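Local coordinates for cortical-lytic enzyme (Clostridium perfringens, PDB 5JIP), which hydrolyses cortical peptidoglycan during spore germination as a muramidase of glycoside hydrolase family 25, probably with lysozyme-type activity, at residues I242-A253 against A278-S286; D36-G46 against I68-K77. One frame throughout, in Å; residues are numbered along the deposited sequence.

Contact 2 (36-46 with 68-77) belongs to the buried heart of the N-terminal, family 25 part of the chain; contact 1 (242-253 with 278-286) lies in the C-terminal beta region, only partly buried. Their centres are about 41 Å apart, on opposite sides of the chain's centre, and the two share no strand. Contact 1 pairs antiparallel strands, with no helix in the chain between its segments; contact 2 pairs parallel strands joined through helix 56-66, with helices against one face and the barrel interior on the other. Contact 1 sets aliphatic side chains and W251 on its inner face and lysines toward the second subunit; contact 2 adds a serine-histidine bond and an arginine on a tyrosine face.

Contact 1: residues I242-A253 against A278-S286; sequences ISGNKIFVNWTA and ATKIVIDKS
Strands 246-250 and 280-284 pair antiparallel in the three-stranded sheet of the C-terminal beta region. I247 N donates to I283 O (2.8 Å) and V249 N to I281 O (3.0 Å), and both bonds are returned. W251 N donates to T279 O (2.9 Å). The W251 indole lies flat over the T279-K280 backbone, with T279 CA 3.8 Å from the centroid of its five-membered ring; chi1 55°, CG between backbone N and carbonyl carbon, folds it there. NE1 makes a weak bond to A278 O. I247, V249, I281 and I283 share a face, with V249 CG2 4.1 Å from I283 CD1, and this face packs against I298 and V264 of the four-stranded sheet, completing a two-sheet sandwich. On the other face V282 CG1 stands over the F248 ring, 4.0 Å from its centroid, while K280 NZ forms salt bridges to D132 and D136 of the second subunit. Beside the type II' turn S243-K246, K285 N donates to N245 O. K285 CG, set by chi1 -78° beside its backbone N, lies 3.6 Å from I247 CG1; the bend at chi3 turns the amine end toward I242 CG2. S286 N donates to D284 OD1, an Asx turn; S286 OG bonds the same oxygen.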
loop_
_atom_site.group_PDB
_atom_site.type_symbol
_atom_site.label_atom_id
_atom_site.label_comp_id
_atom_site.label_asym_id
_atom_site.label_seq_id
_atom_site.Cartn_x
_atom_site.Cartn_y
_atom_site.Cartn_z
ATOM N N ILE A 242 24.078 2.870 14.861
ATOM C CA ILE A 242 24.245 1.504 15.341
ATOM C C ILE A 242 24.380 1.537 16.855
ATOM O O ILE A 242 25.145 2.334 17.399
ATOM C CB ILE A 242 25.458 0.818 14.695
ATOM C CG1 ILE A 242 25.235 0.709 13.184
ATOM C CG2 ILE A 242 25.678 -0.542 15.296
ATOM C CD1 ILE A 242 26.307 -0.073 12.439
ATOM N N SER A 243 23.627 0.680 17.528
ATOM C CA SER A 243 23.745 0.512 18.970
ATOM C C SER A 243 23.457 -0.945 19.268
ATOM O O SER A 243 22.488 -1.512 18.746
ATOM C CB SER A 243 22.780 1.424 19.732
ATOM O OG SER A 243 22.957 1.321 21.134
ATOM N N GLY A 244 24.288 -1.554 20.105
ATOM C CA GLY A 244 24.104 -2.980 20.312
ATOM C C GLY A 244 24.231 -3.678 18.980
ATOM O O GLY A 244 25.063 -3.317 18.137
ATOM N N ASN A 245 23.382 -4.678 18.760
ATOM C CA ASN A 245 23.454 -5.423 17.513
ATOM C C ASN A 245 22.415 -4.943 16.509
ATOM O O ASN A 245 22.036 -5.693 15.607
ATOM C CB ASN A 245 23.303 -6.924 17.767
ATOM C CG ASN A 245 24.059 -7.752 16.742
ATOM O OD1 ASN A 245 25.204 -7.438 16.399
ATOM N ND2 ASN A 245 23.415 -8.792 16.224
ATOM N N LYS A 246 21.967 -3.695 16.633
ATOM C CA LYS A 246 20.836 -3.203 15.857
ATOM C C LYS A 246 21.217 -1.929 15.110
ATOM O O LYS A 246 22.049 -1.146 15.570
ATOM C CB LYS A 246 19.645 -2.965 16.774
ATOM C CG LYS A 246 19.109 -4.286 17.405
ATOM C CD LYS A 246 18.246 -4.032 18.647
ATOM C CE LYS A 246 17.548 -5.316 19.187
ATOM N NZ LYS A 246 18.175 -6.558 18.696
ATOM N N ILE A 247 20.611 -1.747 13.935
ATOM C CA ILE A 247 20.659 -0.488 13.206
ATOM C C ILE A 247 19.326 0.216 13.391
ATOM O O ILE A 247 18.268 -0.340 13.072
ATOM C CB ILE A 247 20.967 -0.702 11.719
ATOM C CG1 ILE A 247 22.227 -1.558 11.561
ATOM C CG2 ILE A 247 21.193 0.649 11.043
ATOM C CD1 ILE A 247 22.484 -2.034 10.161
ATOM N N PHE A 248 19.372 1.436 13.918
ATOM C CA PHE A 248 18.180 2.245 14.155
ATOM C C PHE A 248 18.093 3.270 13.030
ATOM O O PHE A 248 18.957 4.142 12.916
ATOM C CB PHE A 248 18.256 2.922 15.524
ATOM C CG PHE A 248 18.194 1.952 16.668
ATOM C CD1 PHE A 248 19.319 1.234 17.044
ATOM C CD2 PHE A 248 17.005 1.751 17.355
ATOM C CE1 PHE A 248 19.260 0.326 18.100
ATOM C CE2 PHE A 248 16.932 0.846 18.401
ATOM C CZ PHE A 248 18.059 0.131 18.780
ATOM N N VAL A 249 17.061 3.163 12.198
ATOM C CA VAL A 249 16.913 4.012 11.017
ATOM C C VAL A 249 15.661 4.860 11.168
ATOM O O VAL A 249 14.620 4.376 11.619
ATOM C CB VAL A 249 16.847 3.169 9.721
ATOM C CG1 VAL A 249 16.847 4.078 8.492
ATOM C CG2 VAL A 249 18.002 2.161 9.662
ATOM N N ASN A 250 15.755 6.131 10.780
ATOM C CA ASN A 250 14.571 6.980 10.824
ATOM C C ASN A 250 14.617 7.959 9.659
ATOM O O ASN A 250 15.662 8.156 9.025
ATOM C CB ASN A 250 14.437 7.713 12.171
ATOM C CG ASN A 250 15.429 8.841 12.329
ATOM O OD1 ASN A 250 16.620 8.620 12.552
ATOM N ND2 ASN A 250 14.936 10.056 12.251
ATOM N N TRP A 251 13.460 8.547 9.362
ATOM C CA TRP A 251 13.359 9.463 8.231
ATOM C C TRP A 251 12.166 10.385 8.424
ATOM O O TRP A 251 11.297 10.160 9.271
ATOM C CB TRP A 251 13.258 8.679 6.904
ATOM C CG TRP A 251 12.128 7.674 6.844
ATOM C CD1 TRP A 251 10.864 7.898 6.404
ATOM C CD2 TRP A 251 12.179 6.288 7.230
ATOM N NE1 TRP A 251 10.108 6.733 6.493
ATOM C CE2 TRP A 251 10.891 5.740 7.004
ATOM C CE3 TRP A 251 13.174 5.472 7.757
ATOM C CZ2 TRP A 251 10.581 4.402 7.277
ATOM C CZ3 TRP A 251 12.871 4.141 8.027
ATOM C CH2 TRP A 251 11.580 3.623 7.790
ATOM N N THR A 252 12.142 11.452 7.624
ATOM C CA THR A 252 10.982 12.318 7.545
ATOM C C THR A 252 9.900 11.642 6.733
ATOM O O THR A 252 10.176 11.038 5.694
ATOM C CB THR A 252 11.351 13.650 6.890
ATOM O OG1 THR A 252 12.383 14.272 7.654
ATOM C CG2 THR A 252 10.122 14.568 6.784
ATOM N N ALA A 253 8.657 11.776 7.186
ATOM C CA ALA A 253 7.553 11.170 6.454
ATOM C C ALA A 253 7.424 11.807 5.081
ATOM O O ALA A 253 7.459 13.042 4.940
ATOM C CB ALA A 253 6.244 11.312 7.214
ATOM N N ALA A 278 4.823 5.201 8.601
ATOM C CA ALA A 278 6.063 4.839 9.274
ATOM C C ALA A 278 7.154 5.874 9.048
ATOM O O ALA A 278 7.235 6.505 7.991
ATOM C CB ALA A 278 6.560 3.486 8.790
ATOM N N THR A 279 7.994 6.044 10.072
ATOM C CA THR A 279 9.169 6.909 9.999
ATOM C C THR A 279 10.413 6.260 10.601
ATOM O O THR A 279 11.443 6.937 10.758
ATOM C CB THR A 279 8.896 8.268 10.680
ATOM O OG1 THR A 279 8.600 8.092 12.064
ATOM C CG2 THR A 279 7.730 8.983 10.018
ATOM N N LYS A 280 10.369 4.968 10.923
ATOM C CA LYS A 280 11.532 4.309 11.491
ATOM C C LYS A 280 11.433 2.791 11.324
ATOM O O LYS A 280 10.367 2.239 11.061
ATOM C CB LYS A 280 11.678 4.671 12.975
ATOM C CG LYS A 280 10.493 4.264 13.838
ATOM C CD LYS A 280 10.697 4.684 15.260
ATOM C CE LYS A 280 9.399 4.550 16.076
ATOM N NZ LYS A 280 9.672 4.853 17.498
ATOM N N ILE A 281 12.587 2.140 11.433
ATOM C CA ILE A 281 12.694 0.688 11.472
ATOM C C ILE A 281 13.931 0.351 12.296
ATOM O O ILE A 281 14.943 1.058 12.254
ATOM C CB ILE A 281 12.777 0.053 10.063
ATOM C CG1 ILE A 281 12.749 -1.475 10.163
ATOM C CG2 ILE A 281 14.029 0.499 9.360
ATOM C CD1 ILE A 281 12.771 -2.248 8.813
ATOM N N VAL A 282 13.836 -0.713 13.075
ATOM C CA VAL A 282 14.970 -1.234 13.824
ATOM C C VAL A 282 15.373 -2.526 13.145
ATOM O O VAL A 282 14.542 -3.421 12.978
ATOM C CB VAL A 282 14.614 -1.472 15.296
ATOM C CG1 VAL A 282 15.870 -1.854 16.081
ATOM C CG2 VAL A 282 13.905 -0.252 15.875
ATOM N N ILE A 283 16.629 -2.617 12.740
ATOM C CA ILE A 283 17.118 -3.712 11.911
ATOM C C ILE A 283 18.117 -4.521 12.719
ATOM O O ILE A 283 19.078 -3.964 13.266
ATOM C CB ILE A 283 17.775 -3.202 10.621
ATOM C CG1 ILE A 283 16.769 -2.395 9.806
ATOM C CG2 ILE A 283 18.331 -4.362 9.807
ATOM C CD1 ILE A 283 17.395 -1.740 8.588
ATOM N N ASP A 284 17.911 -5.836 12.749
ATOM C CA ASP A 284 18.828 -6.764 13.398
ATOM C C ASP A 284 20.038 -7.003 12.499
ATOM O O ASP A 284 19.899 -7.529 11.386
ATOM C CB ASP A 284 18.082 -8.067 13.708
ATOM C CG ASP A 284 18.869 -9.003 14.598
ATOM O OD1 ASP A 284 20.106 -9.054 14.465
ATOM O OD2 ASP A 284 18.243 -9.694 15.427
ATOM N N LYS A 285 21.232 -6.633 12.995
ATOM C CA LYS A 285 22.453 -6.691 12.188
ATOM C C LYS A 285 22.834 -8.107 11.793
ATOM O O LYS A 285 23.492 -8.301 10.759
ATOM C CB LYS A 285 23.621 -6.077 12.951
ATOM C CG LYS A 285 23.649 -4.579 12.957
ATOM C CD LYS A 285 24.697 -4.072 13.942
ATOM C CE LYS A 285 26.097 -4.297 13.412
ATOM N NZ LYS A 285 27.130 -3.694 14.301
ATOM N N SER A 286 22.466 -9.092 12.613
ATOM C CA SER A 286 22.879 -10.470 12.375
ATOM C C SER A 286 22.293 -11.036 11.096
ATOM O O SER A 286 22.796 -12.041 10.590
ATOM C CB SER A 286 22.456 -11.342 13.548
ATOM O OG SER A 286 21.055 -11.430 13.604
#

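Contact 2: residues D36-G46 against I68-K77; sequences DFIYLRASGSG and IPCGAYHFAK
R41 lies across one face of the Y73 ring, its CA 3.6 Å from the centroid and only 12° off the normal. Y73 is turned with CG between its backbone N and carbonyl carbon (chi1 64°), which swings the ring over the neighbouring strand, while the R41 chain continues along it, CG 3.5 Å from Y73 CE1. Bent at chi3, R41 carries its guanidinium past the ring, the planes 57° apart, to salt bridges with D53 and E21. S43 OG and H74 ND1 are 2.9 Å apart in a hydrogen bond that either may donate, and S45 OG sits at the edge of the imidazole, 3.4 Å from H74 CE1. With H74 NE2 bonded to Q88, both ring nitrogens are engaged. Y39 CD1 comes obliquely to G71, 3.4 Å from G71 C. On the sheet face that carries S43 and H74, L40 CD1 meets C70 SG at 3.5 Å. A beta bulge between R41 and S43 lets A42 N, and weakly S43 N, reach Y73 O. These parallel strands belong to the TIM-like barrel: I38, L40, C70 and A72 pack on helix 56-66, A42 and S43 on helix 83-100, and Y39, Y73 and F75 touch strand 111-113.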
loop_
_atom_site.group_PDB
_atom_site.type_symbol
_atom_site.label_atom_id
_atom_site.label_comp_id
_atom_site.label_asym_id
_atom_site.label_seq_id
_atom_site.Cartn_x
_atom_site.Cartn_y
_atom_site.Cartn_z
ATOM N N ASP A 36 -2.519 21.295 -14.274
ATOM C CA ASP A 36 -1.832 20.507 -13.250
ATOM C C ASP A 36 -0.820 19.549 -13.848
ATOM O O ASP A 36 0.122 19.132 -13.162
ATOM C CB ASP A 36 -2.842 19.710 -12.437
ATOM C CG ASP A 36 -3.818 20.594 -11.694
ATOM O OD1 ASP A 36 -3.391 21.318 -10.771
ATOM O OD2 ASP A 36 -5.003 20.558 -12.019
ATOM N N PHE A 37 -1.001 19.186 -15.109
ATOM C CA PHE A 37 -0.130 18.229 -15.772
ATOM C C PHE A 37 -0.276 18.464 -17.261
ATOM O O PHE A 37 -1.259 19.061 -17.714
ATOM C CB PHE A 37 -0.502 16.768 -15.424
ATOM C CG PHE A 37 -1.940 16.416 -15.753
ATOM C CD1 PHE A 37 -2.324 16.087 -17.053
ATOM C CD2 PHE A 37 -2.915 16.452 -14.775
ATOM C CE1 PHE A 37 -3.632 15.796 -17.359
ATOM C CE2 PHE A 37 -4.227 16.150 -15.074
ATOM C CZ PHE A 37 -4.591 15.815 -16.374
ATOM N N ILE A 38 0.714 17.993 -18.020
ATOM C CA ILE A 38 0.638 17.973 -19.480
ATOM C C ILE A 38 1.123 16.617 -19.978
ATOM O O ILE A 38 2.233 16.177 -19.643
ATOM C CB ILE A 38 1.485 19.088 -20.146
ATOM C CG1 ILE A 38 0.971 20.464 -19.750
ATOM C CG2 ILE A 38 1.481 18.928 -21.663
ATOM C CD1 ILE A 38 1.910 21.572 -20.154
ATOM N N TYR A 39 0.327 15.985 -20.843
ATOM C CA TYR A 39 0.757 14.807 -21.597
ATOM C C TYR A 39 1.185 15.180 -23.014
ATOM O O TYR A 39 0.574 16.039 -23.648
ATOM C CB TYR A 39 -0.350 13.754 -21.656
ATOM C CG TYR A 39 -0.181 12.700 -20.575
ATOM C CD1 TYR A 39 0.814 11.730 -20.659
ATOM C CD2 TYR A 39 -1.005 12.687 -19.469
ATOM C CE1 TYR A 39 0.964 10.772 -19.675
ATOM C CE2 TYR A 39 -0.848 11.741 -18.465
ATOM C CZ TYR A 39 0.130 10.799 -18.559
ATOM O OH TYR A 39 0.234 9.895 -17.523
ATOM N N LEU A 40 2.268 14.543 -23.479
ATOM C CA LEU A 40 2.849 14.740 -24.804
ATOM C C LEU A 40 2.913 13.409 -25.540
ATOM O O LEU A 40 3.156 12.365 -24.936
ATOM C CB LEU A 40 4.283 15.277 -24.722
ATOM C CG LEU A 40 4.530 16.477 -23.786
ATOM C CD1 LEU A 40 6.044 16.714 -23.639
ATOM C CD2 LEU A 40 3.794 17.694 -24.306
ATOM N N ARG A 41 2.726 13.444 -26.850
ATOM C CA ARG A 41 3.118 12.290 -27.647
ATOM C C ARG A 41 4.633 12.192 -27.683
ATOM O O ARG A 41 5.329 13.140 -28.069
ATOM C CB ARG A 41 2.568 12.371 -29.074
ATOM C CG ARG A 41 2.917 11.102 -29.889
ATOM C CD ARG A 41 2.150 11.014 -31.217
ATOM N NE ARG A 41 2.660 11.955 -32.207
ATOM C CZ ARG A 41 2.358 11.907 -33.504
ATOM N NH1 ARG A 41 1.510 10.985 -33.945
ATOM N NH2 ARG A 41 2.909 12.776 -34.346
ATOM N N ALA A 42 5.139 11.036 -27.302
ATOM C CA ALA A 42 6.552 10.724 -27.464
ATOM C C ALA A 42 6.815 10.117 -28.822
ATOM O O ALA A 42 7.768 10.511 -29.501
ATOM C CB ALA A 42 7.030 9.762 -26.387
ATOM N N SER A 43 6.002 9.135 -29.205
ATOM C CA SER A 43 6.292 8.298 -30.363
ATOM C C SER A 43 4.994 7.684 -30.842
ATOM O O SER A 43 3.950 7.781 -30.193
ATOM C CB SER A 43 7.297 7.188 -30.038
ATOM O OG SER A 43 6.858 6.407 -28.917
ATOM N N GLY A 44 5.081 7.026 -31.984
ATOM C CA GLY A 44 3.918 6.385 -32.552
ATOM C C GLY A 44 4.298 5.542 -33.741
ATOM O O GLY A 44 5.292 5.804 -34.417
ATOM N N SER A 45 3.515 4.494 -33.959
ATOM C CA SER A 45 3.699 3.561 -35.056
ATOM C C SER A 45 2.495 3.574 -35.993
ATOM O O SER A 45 2.353 2.666 -36.829
ATOM C CB SER A 45 3.950 2.164 -34.477
ATOM O OG SER A 45 5.140 2.142 -33.678
ATOM N N GLY A 46 1.636 4.586 -35.866
ATOM C CA GLY A 46 0.409 4.663 -36.637
ATOM C C GLY A 46 0.622 4.753 -38.136
ATOM O O GLY A 46 -0.263 4.372 -38.912
ATOM N N ILE A 68 6.512 21.766 -14.866
ATOM C CA ILE A 68 5.156 21.291 -15.143
ATOM C C ILE A 68 5.180 19.770 -15.175
ATOM O O ILE A 68 5.896 19.185 -16.003
ATOM C CB ILE A 68 4.593 21.816 -16.463
ATOM C CG1 ILE A 68 4.648 23.354 -16.525
ATOM C CG2 ILE A 68 3.148 21.343 -16.616
ATOM C CD1 ILE A 68 4.318 23.883 -17.902
ATOM N N PRO A 69 4.422 19.088 -14.320
ATOM C CA PRO A 69 4.423 17.615 -14.363
ATOM C C PRO A 69 4.075 17.131 -15.755
ATOM O O PRO A 69 3.048 17.514 -16.323
ATOM C CB PRO A 69 3.364 17.218 -13.331
ATOM C CG PRO A 69 3.345 18.389 -12.366
ATOM C CD PRO A 69 3.572 19.606 -13.233
ATOM N N CYS A 70 4.950 16.293 -16.295
ATOM C CA CYS A 70 4.970 15.974 -17.708
ATOM C C CYS A 70 5.049 14.468 -17.917
ATOM O O CYS A 70 5.842 13.781 -17.270
ATOM C CB CYS A 70 6.154 16.684 -18.372
ATOM S SG CYS A 70 6.208 16.486 -20.167
ATOM N N GLY A 71 4.224 13.950 -18.822
ATOM C CA GLY A 71 4.291 12.551 -19.186
ATOM C C GLY A 71 4.137 12.415 -20.688
ATOM O O GLY A 71 3.856 13.396 -21.377
ATOM N N ALA A 72 4.303 11.187 -21.189
ATOM C CA ALA A 72 4.200 11.018 -22.637
ATOM C C ALA A 72 3.582 9.682 -23.004
ATOM O O ALA A 72 3.623 8.708 -22.239
ATOM C CB ALA A 72 5.569 11.158 -23.286
ATOM N N TYR A 73 3.071 9.629 -24.236
ATOM C CA TYR A 73 2.405 8.446 -24.730
ATOM C C TYR A 73 3.021 7.971 -26.039
ATOM O O TYR A 73 3.699 8.723 -26.761
ATOM C CB TYR A 73 0.903 8.678 -24.910
ATOM C CG TYR A 73 0.478 9.698 -25.930
ATOM C CD1 TYR A 73 0.399 9.381 -27.288
ATOM C CD2 TYR A 73 0.100 10.968 -25.536
ATOM C CE1 TYR A 73 -0.002 10.313 -28.206
ATOM C CE2 TYR A 73 -0.306 11.917 -26.463
ATOM C CZ TYR A 73 -0.355 11.581 -27.788
ATOM O OH TYR A 73 -0.753 12.536 -28.690
ATOM N N HIS A 74 2.797 6.687 -26.294
ATOM C CA HIS A 74 3.108 6.020 -27.552
ATOM C C HIS A 74 1.818 5.622 -28.264
ATOM O O HIS A 74 0.966 4.942 -27.676
ATOM C CB HIS A 74 3.959 4.768 -27.312
ATOM C CG HIS A 74 4.152 3.936 -28.540
ATOM N ND1 HIS A 74 4.981 4.317 -29.570
ATOM C CD2 HIS A 74 3.614 2.746 -28.909
ATOM C CE1 HIS A 74 4.959 3.387 -30.513
ATOM N NE2 HIS A 74 4.131 2.428 -30.140
ATOM N N PHE A 75 1.697 5.978 -29.544
ATOM C CA PHE A 75 0.542 5.556 -30.331
ATOM C C PHE A 75 0.803 4.149 -30.849
ATOM O O PHE A 75 1.703 3.922 -31.669
ATOM C CB PHE A 75 0.243 6.514 -31.481
ATOM C CG PHE A 75 -0.989 6.140 -32.237
ATOM C CD1 PHE A 75 -0.939 5.228 -33.276
ATOM C CD2 PHE A 75 -2.203 6.686 -31.890
ATOM C CE1 PHE A 75 -2.085 4.866 -33.958
ATOM C CE2 PHE A 75 -3.360 6.323 -32.561
ATOM C CZ PHE A 75 -3.293 5.435 -33.606
ATOM N N ALA A 76 -0.002 3.206 -30.378
ATOM C CA ALA A 76 0.232 1.795 -30.645
ATOM C C ALA A 76 -0.187 1.406 -32.062
ATOM O O ALA A 76 -1.142 1.951 -32.625
ATOM C CB ALA A 76 -0.544 0.964 -29.648
ATOM N N LYS A 77 0.529 0.441 -32.635
ATOM C CA LYS A 77 0.025 -0.309 -33.785
ATOM C C LYS A 77 -0.010 -1.795 -33.439
ATOM O O LYS A 77 0.976 -2.522 -33.636
ATOM C CB LYS A 77 0.852 -0.060 -35.037
ATOM C CG LYS A 77 0.083 -0.553 -36.269
ATOM C CD LYS A 77 0.601 -0.009 -37.587
ATOM C CE LYS A 77 -0.329 -0.425 -38.759
ATOM N NZ LYS A 77 -1.686 0.280 -38.760
HETATM O O HOH W 1 -2.329 2.931 -37.931
#